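PDB 6N2B: tapirin from Caldicellulosiruptor kristjanssonii, which binds cellulose and probably mediates adhesion of this thermophilic bacterium to plant material through a calcium-binding C-terminal domain built on a beta-helix. Local coordinates for residues G318-K323 / K337-T342; T222-S227 / K241-N246. One frame throughout, in Å; residues are numbered along the deposited sequence.

Contact 1 (G318-K323 / K337-T342); sequences GEVQVK and KKLTVT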
loop_
_atom_site.group_PDB
_atom_site.type_symbol
_atom_site.label_atom_id
_atom_site.label_comp_id
_atom_site.label_asym_id
_atom_site.label_seq_id
_atom_site.Cartn_x
_atom_site.Cartn_y
_atom_site.Cartn_z
ATOM N N GLY A 318 -1.186 -0.910 19.327
ATOM C CA GLY A 318 -2.252 -1.876 19.527
ATOM C C GLY A 318 -1.755 -3.312 19.505
ATOM O O GLY A 318 -0.578 -3.569 19.766
ATOM N N GLU A 319 -2.632 -4.255 19.178
ATOM C CA GLU A 319 -2.365 -5.677 19.350
ATOM C C GLU A 319 -2.005 -6.294 18.002
ATOM O O GLU A 319 -2.806 -6.258 17.058
ATOM C CB GLU A 319 -3.582 -6.363 19.980
ATOM C CG GLU A 319 -3.640 -7.896 19.966
ATOM C CD GLU A 319 -5.023 -8.421 20.409
ATOM O OE1 GLU A 319 -6.028 -7.727 20.151
ATOM O OE2 GLU A 319 -5.128 -9.515 21.011
ATOM N N VAL A 320 -0.797 -6.843 17.913
ATOM C CA VAL A 320 -0.406 -7.635 16.755
ATOM C C VAL A 320 -0.949 -9.036 16.978
ATOM O O VAL A 320 -0.533 -9.727 17.907
ATOM C CB VAL A 320 1.115 -7.658 16.562
ATOM C CG1 VAL A 320 1.471 -8.474 15.328
ATOM C CG2 VAL A 320 1.689 -6.238 16.467
ATOM N N GLN A 321 -1.900 -9.445 16.155
ATOM C CA GLN A 321 -2.394 -10.809 16.171
ATOM C C GLN A 321 -1.765 -11.582 15.029
ATOM O O GLN A 321 -1.703 -11.100 13.900
ATOM C CB GLN A 321 -3.907 -10.871 16.020
ATOM C CG GLN A 321 -4.713 -10.034 16.972
ATOM C CD GLN A 321 -6.176 -9.938 16.524
ATOM O OE1 GLN A 321 -6.931 -10.921 16.592
ATOM N NE2 GLN A 321 -6.571 -8.753 16.036
ATOM N N VAL A 322 -1.315 -12.789 15.325
ATOM C CA VAL A 322 -0.825 -13.719 14.327
ATOM C C VAL A 322 -1.624 -14.995 14.546
ATOM O O VAL A 322 -1.465 -15.653 15.580
ATOM C CB VAL A 322 0.684 -13.962 14.474
ATOM C CG1 VAL A 322 1.201 -14.920 13.410
ATOM C CG2 VAL A 322 1.429 -12.643 14.422
ATOM N N LYS A 323 -2.513 -15.330 13.611
ATOM C CA LYS A 323 -3.391 -16.467 13.855
ATOM C C LYS A 323 -3.772 -17.150 12.550
ATOM O O LYS A 323 -3.429 -16.697 11.452
ATOM C CB LYS A 323 -4.651 -16.051 14.630
ATOM C CG LYS A 323 -5.547 -15.077 13.902
ATOM C CD LYS A 323 -6.429 -14.287 14.856
ATOM C CE LYS A 323 -7.700 -13.794 14.156
ATOM N NZ LYS A 323 -8.631 -13.066 15.076
ATOM N N LYS A 337 2.037 -2.946 21.748
ATOM C CA LYS A 337 1.224 -3.025 22.955
ATOM C C LYS A 337 1.005 -4.478 23.360
ATOM O O LYS A 337 1.144 -4.841 24.533
ATOM C CB LYS A 337 -0.121 -2.316 22.727
ATOM C CG LYS A 337 -1.027 -2.130 23.969
ATOM C CD LYS A 337 -0.403 -1.131 24.950
ATOM C CE LYS A 337 -1.435 -0.520 25.886
ATOM N NZ LYS A 337 -0.833 -0.162 27.209
ATOM N N LYS A 338 0.669 -5.322 22.395
ATOM C CA LYS A 338 0.359 -6.713 22.662
ATOM C C LYS A 338 0.742 -7.538 21.439
ATOM O O LYS A 338 0.623 -7.084 20.297
ATOM C CB LYS A 338 -1.129 -6.902 23.010
ATOM C CG LYS A 338 -1.426 -8.193 23.765
ATOM C CD LYS A 338 -2.900 -8.398 24.073
ATOM C CE LYS A 338 -3.090 -9.705 24.872
ATOM N NZ LYS A 338 -4.499 -10.087 25.195
ATOM N N LEU A 339 1.249 -8.738 21.688
ATOM C CA LEU A 339 1.413 -9.744 20.653
ATOM C C LEU A 339 0.598 -10.938 21.096
ATOM O O LEU A 339 0.775 -11.416 22.217
ATOM C CB LEU A 339 2.878 -10.133 20.464
ATOM C CG LEU A 339 3.073 -11.379 19.594
ATOM C CD1 LEU A 339 2.655 -11.117 18.138
ATOM C CD2 LEU A 339 4.503 -11.901 19.671
ATOM N N THR A 340 -0.327 -11.383 20.257
ATOM C CA THR A 340 -1.082 -12.585 20.571
ATOM C C THR A 340 -0.965 -13.542 19.398
ATOM O O THR A 340 -1.202 -13.162 18.252
ATOM C CB THR A 340 -2.563 -12.289 20.926
ATOM O OG1 THR A 340 -3.377 -12.254 19.751
ATOM C CG2 THR A 340 -2.687 -10.978 21.639
ATOM N N VAL A 341 -0.559 -14.769 19.686
ATOM C CA VAL A 341 -0.490 -15.837 18.701
ATOM C C VAL A 341 -1.524 -16.882 19.098
ATOM O O VAL A 341 -1.523 -17.362 20.236
ATOM C CB VAL A 341 0.927 -16.426 18.615
ATOM C CG1 VAL A 341 1.058 -17.362 17.424
ATOM C CG2 VAL A 341 1.930 -15.303 18.515
ATOM N N THR A 342 -2.427 -17.210 18.179
ATOM C CA THR A 342 -3.521 -18.132 18.448
ATOM C C THR A 342 -3.741 -18.981 17.212
ATOM O O THR A 342 -3.220 -18.691 16.134
ATOM C CB THR A 342 -4.828 -17.393 18.783
ATOM O OG1 THR A 342 -4.536 -16.192 19.500
ATOM C CG2 THR A 342 -5.778 -18.261 19.621
#
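Val-320 and Leu-339 pair in exact parallel register as successive rungs of one face of the beta-helix, the axes of strands 319-322 and 338-341 4.5 Å apart and inclined by 15°. Backbone bonds alternate across the seam: Val-320 N donates to Lys-338 O, Thr-340 N to Val-320 O at 2.9 Å with an N-H...O angle of 168°, Val-322 N to Thr-340 O, and Thr-342 N to Val-322 O. At the corner, Gly-318 O receives weak bonds from both Lys-337 N and Lys-338 N. Val-320, Val-322, Leu-339 and Val-341 face inward. Leu-339 places CD1 4.0 Å from Val-320 CG1 and 4.2 Å from Val-322 CG2, bridging two residues of the neighbouring rung, while Phe-328 and Thr-347 of other strands close over this layer. The outward face is polar. Glu-319 and Lys-338 run side by side, their CB atoms 3.9 Å apart; with CG anti to the backbone N (chi1 167°) and the chain extended, Glu-319 carries its carboxylate across Thr-340. Lys-338 NZ stays 4.3 Å from Glu-319 OE2, beyond a salt bridge, and pairs with Glu-361 on the next rung. Replacing Glu-319 with an alanine would probably leave Thr-340 OG1 without its weak carboxylate acceptor and strip the cover from Thr-340 CG2 and Lys-338 CD. Further along, Gln-321 lies alongside Thr-340, with Gln-321 CG 3.8 Å from Thr-340 OG1, and Gln-321 OE1 accepts a hydrogen bond from Lys-323 NZ at 3.1 Å.

Contact 2 (T222-S227 / K241-N246); sequences TVRGGS and KAIGVN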
loop_
_atom_site.group_PDB
_atom_site.type_symbol
_atom_site.label_atom_id
_atom_site.label_comp_id
_atom_site.label_asym_id
_atom_site.label_seq_id
_atom_site.Cartn_x
_atom_site.Cartn_y
_atom_site.Cartn_z
ATOM N N THR A 222 -1.298 -5.029 -9.595
ATOM C CA THR A 222 0.093 -4.955 -9.195
ATOM C C THR A 222 0.544 -3.514 -9.339
ATOM O O THR A 222 0.339 -2.900 -10.389
ATOM C CB THR A 222 0.974 -5.858 -10.054
ATOM O OG1 THR A 222 0.587 -7.229 -9.896
ATOM C CG2 THR A 222 2.415 -5.674 -9.663
ATOM N N VAL A 223 1.133 -2.969 -8.287
ATOM C CA VAL A 223 1.884 -1.734 -8.389
ATOM C C VAL A 223 3.361 -2.062 -8.189
ATOM O O VAL A 223 3.740 -2.773 -7.247
ATOM C CB VAL A 223 1.374 -0.667 -7.408
ATOM C CG1 VAL A 223 1.177 -1.242 -6.033
ATOM C CG2 VAL A 223 2.353 0.484 -7.375
ATOM N N ARG A 224 4.184 -1.588 -9.117
ATOM C CA ARG A 224 5.602 -1.913 -9.181
ATOM C C ARG A 224 6.372 -0.596 -9.115
ATOM O O ARG A 224 6.399 0.170 -10.091
ATOM C CB ARG A 224 5.910 -2.701 -10.456
ATOM C CG ARG A 224 7.379 -2.917 -10.750
ATOM C CD ARG A 224 7.579 -3.593 -12.121
ATOM N NE ARG A 224 6.870 -4.872 -12.201
ATOM C CZ ARG A 224 7.441 -6.046 -11.947
ATOM N NH1 ARG A 224 8.724 -6.080 -11.619
ATOM N NH2 ARG A 224 6.735 -7.174 -12.023
ATOM N N GLY A 225 6.995 -0.338 -7.959
ATOM C CA GLY A 225 7.717 0.892 -7.732
ATOM C C GLY A 225 6.813 1.958 -7.175
ATOM O O GLY A 225 5.602 1.777 -6.986
ATOM N N GLY A 226 7.423 3.112 -6.924
ATOM C CA GLY A 226 6.710 4.265 -6.395
ATOM C C GLY A 226 6.167 3.994 -4.999
ATOM O O GLY A 226 6.525 3.030 -4.319
ATOM N N SER A 227 5.269 4.874 -4.582
ATOM C CA SER A 227 4.651 4.729 -3.286
ATOM C C SER A 227 3.142 4.795 -3.436
ATOM O O SER A 227 2.609 5.151 -4.488
ATOM C CB SER A 227 5.154 5.791 -2.312
ATOM O OG SER A 227 6.555 5.722 -2.181
ATOM N N LYS A 241 -0.723 -7.004 -5.398
ATOM C CA LYS A 241 0.728 -7.116 -5.288
ATOM C C LYS A 241 1.383 -5.743 -5.354
ATOM O O LYS A 241 1.085 -4.937 -6.241
ATOM C CB LYS A 241 1.302 -8.020 -6.372
ATOM C CG LYS A 241 1.055 -9.475 -6.103
ATOM C CD LYS A 241 1.195 -10.292 -7.369
ATOM C CE LYS A 241 1.634 -11.708 -7.081
ATOM N NZ LYS A 241 0.658 -12.405 -6.199
ATOM N N ALA A 242 2.280 -5.491 -4.416
ATOM C CA ALA A 242 3.142 -4.319 -4.426
ATOM C C ALA A 242 4.584 -4.815 -4.529
ATOM O O ALA A 242 5.114 -5.403 -3.580
ATOM C CB ALA A 242 2.915 -3.490 -3.167
ATOM N N ILE A 243 5.217 -4.612 -5.675
ATOM C CA ILE A 243 6.578 -5.095 -5.898
ATOM C C ILE A 243 7.522 -3.903 -5.937
ATOM O O ILE A 243 7.426 -3.055 -6.832
ATOM C CB ILE A 243 6.692 -5.909 -7.193
ATOM C CG1 ILE A 243 5.689 -7.056 -7.198
ATOM C CG2 ILE A 243 8.097 -6.444 -7.353
ATOM C CD1 ILE A 243 5.616 -7.757 -8.543
ATOM N N GLY A 244 8.448 -3.845 -4.986
ATOM C CA GLY A 244 9.354 -2.711 -4.917
ATOM C C GLY A 244 8.725 -1.378 -4.545
ATOM O O GLY A 244 9.261 -0.334 -4.924
ATOM N N VAL A 245 7.607 -1.381 -3.807
ATOM C CA VAL A 245 6.998 -0.140 -3.345
ATOM C C VAL A 245 7.845 0.463 -2.228
ATOM O O VAL A 245 8.256 -0.227 -1.284
ATOM C CB VAL A 245 5.556 -0.392 -2.871
ATOM C CG1 VAL A 245 5.068 0.752 -1.980
ATOM C CG2 VAL A 245 4.629 -0.546 -4.060
ATOM N N ASN A 246 8.100 1.762 -2.319
ATOM C CA ASN A 246 8.911 2.427 -1.304
ATOM C C ASN A 246 8.118 2.690 -0.026
ATOM O O ASN A 246 8.516 2.273 1.067
ATOM C CB ASN A 246 9.478 3.728 -1.870
ATOM C CG ASN A 246 10.601 3.482 -2.865
ATOM O OD1 ASN A 246 11.398 2.558 -2.702
ATOM N ND2 ASN A 246 10.666 4.308 -3.901
#
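Ile-243 and Arg-224 run side by side because of their torsions: Ile-243 holds CG1 beside its backbone N and extends to CD1 (chi2 171°), while Arg-224, with CG anti to the backbone N, bends at chi3 (-57°) and lays its guanidinium over that methyl. Ile-243 CD1 thus sits under one face of the guanidinium, 3.7 Å from Arg-224 NH2, and also meets Thr-222 CG2. Thr-222 crosses Lys-241 obliquely, its OG1 3.7 Å from Lys-241 CB. The charged end of Arg-224 is held from outside the pair by a salt bridge from NE to Glu-528. On the other face Val-223 turns inward, where CG1 lies 4.0 Å from both Ala-242 CB and Val-245 CG2. These parallel segments are neighbouring coils of the beta-helix: Val-223 N donates to Lys-241 O and Ile-243 N to Val-223 O, both at 2.8 Å, before the chains turn. Through the corner the pairing persists in altered form. Gly-225 N reaches Ile-243 O at 3.0 Å with a bent N-H...O angle of 141°, and Asn-246 N then donates to Gly-226 O at 2.8 Å. Gly-225, Gly-226 and Gly-244 all have positive phi; at Gly-225 a CB would also collide with the carbonyl oxygen of Arg-224. Beyond the turn Ser-227 OG rests 3.6 Å from Asn-246 CB; Glu-206 accepts from both side chains, while Asn-246 OD1 accepts a hydrogen bond from Lys-267 NZ. The pair lies between strand 526-531, bonded to Thr-222 and Arg-224, and strand 263-266, touched by Lys-241, Ile-243 and Val-245, while Ile-228 of strand 227-230 packs against Val-223 and Val-245.

Overall arrangement
Both contacts join consecutive coils of the same beta-helix, yet share no strand; their centres lie 27 Å apart and their nearest atoms about 19 Å. Contact 2 is the more central, 8 Å from the centre of the chain against 21 Å for contact 1. Each combines buried aliphatic side chains with a more exposed polar side, so neither is wholly core or surface. Contact 1 follows an almost straight ladder within the eight-stranded parallel sheet, beginning at a corner, whereas contact 2 spans a glycine-rich corner and passes from one face to another. Outward chemistry differs too: carboxylate, threonine and lysine in 318-323/337-342, an arginine over isoleucine in 222-227/241-246.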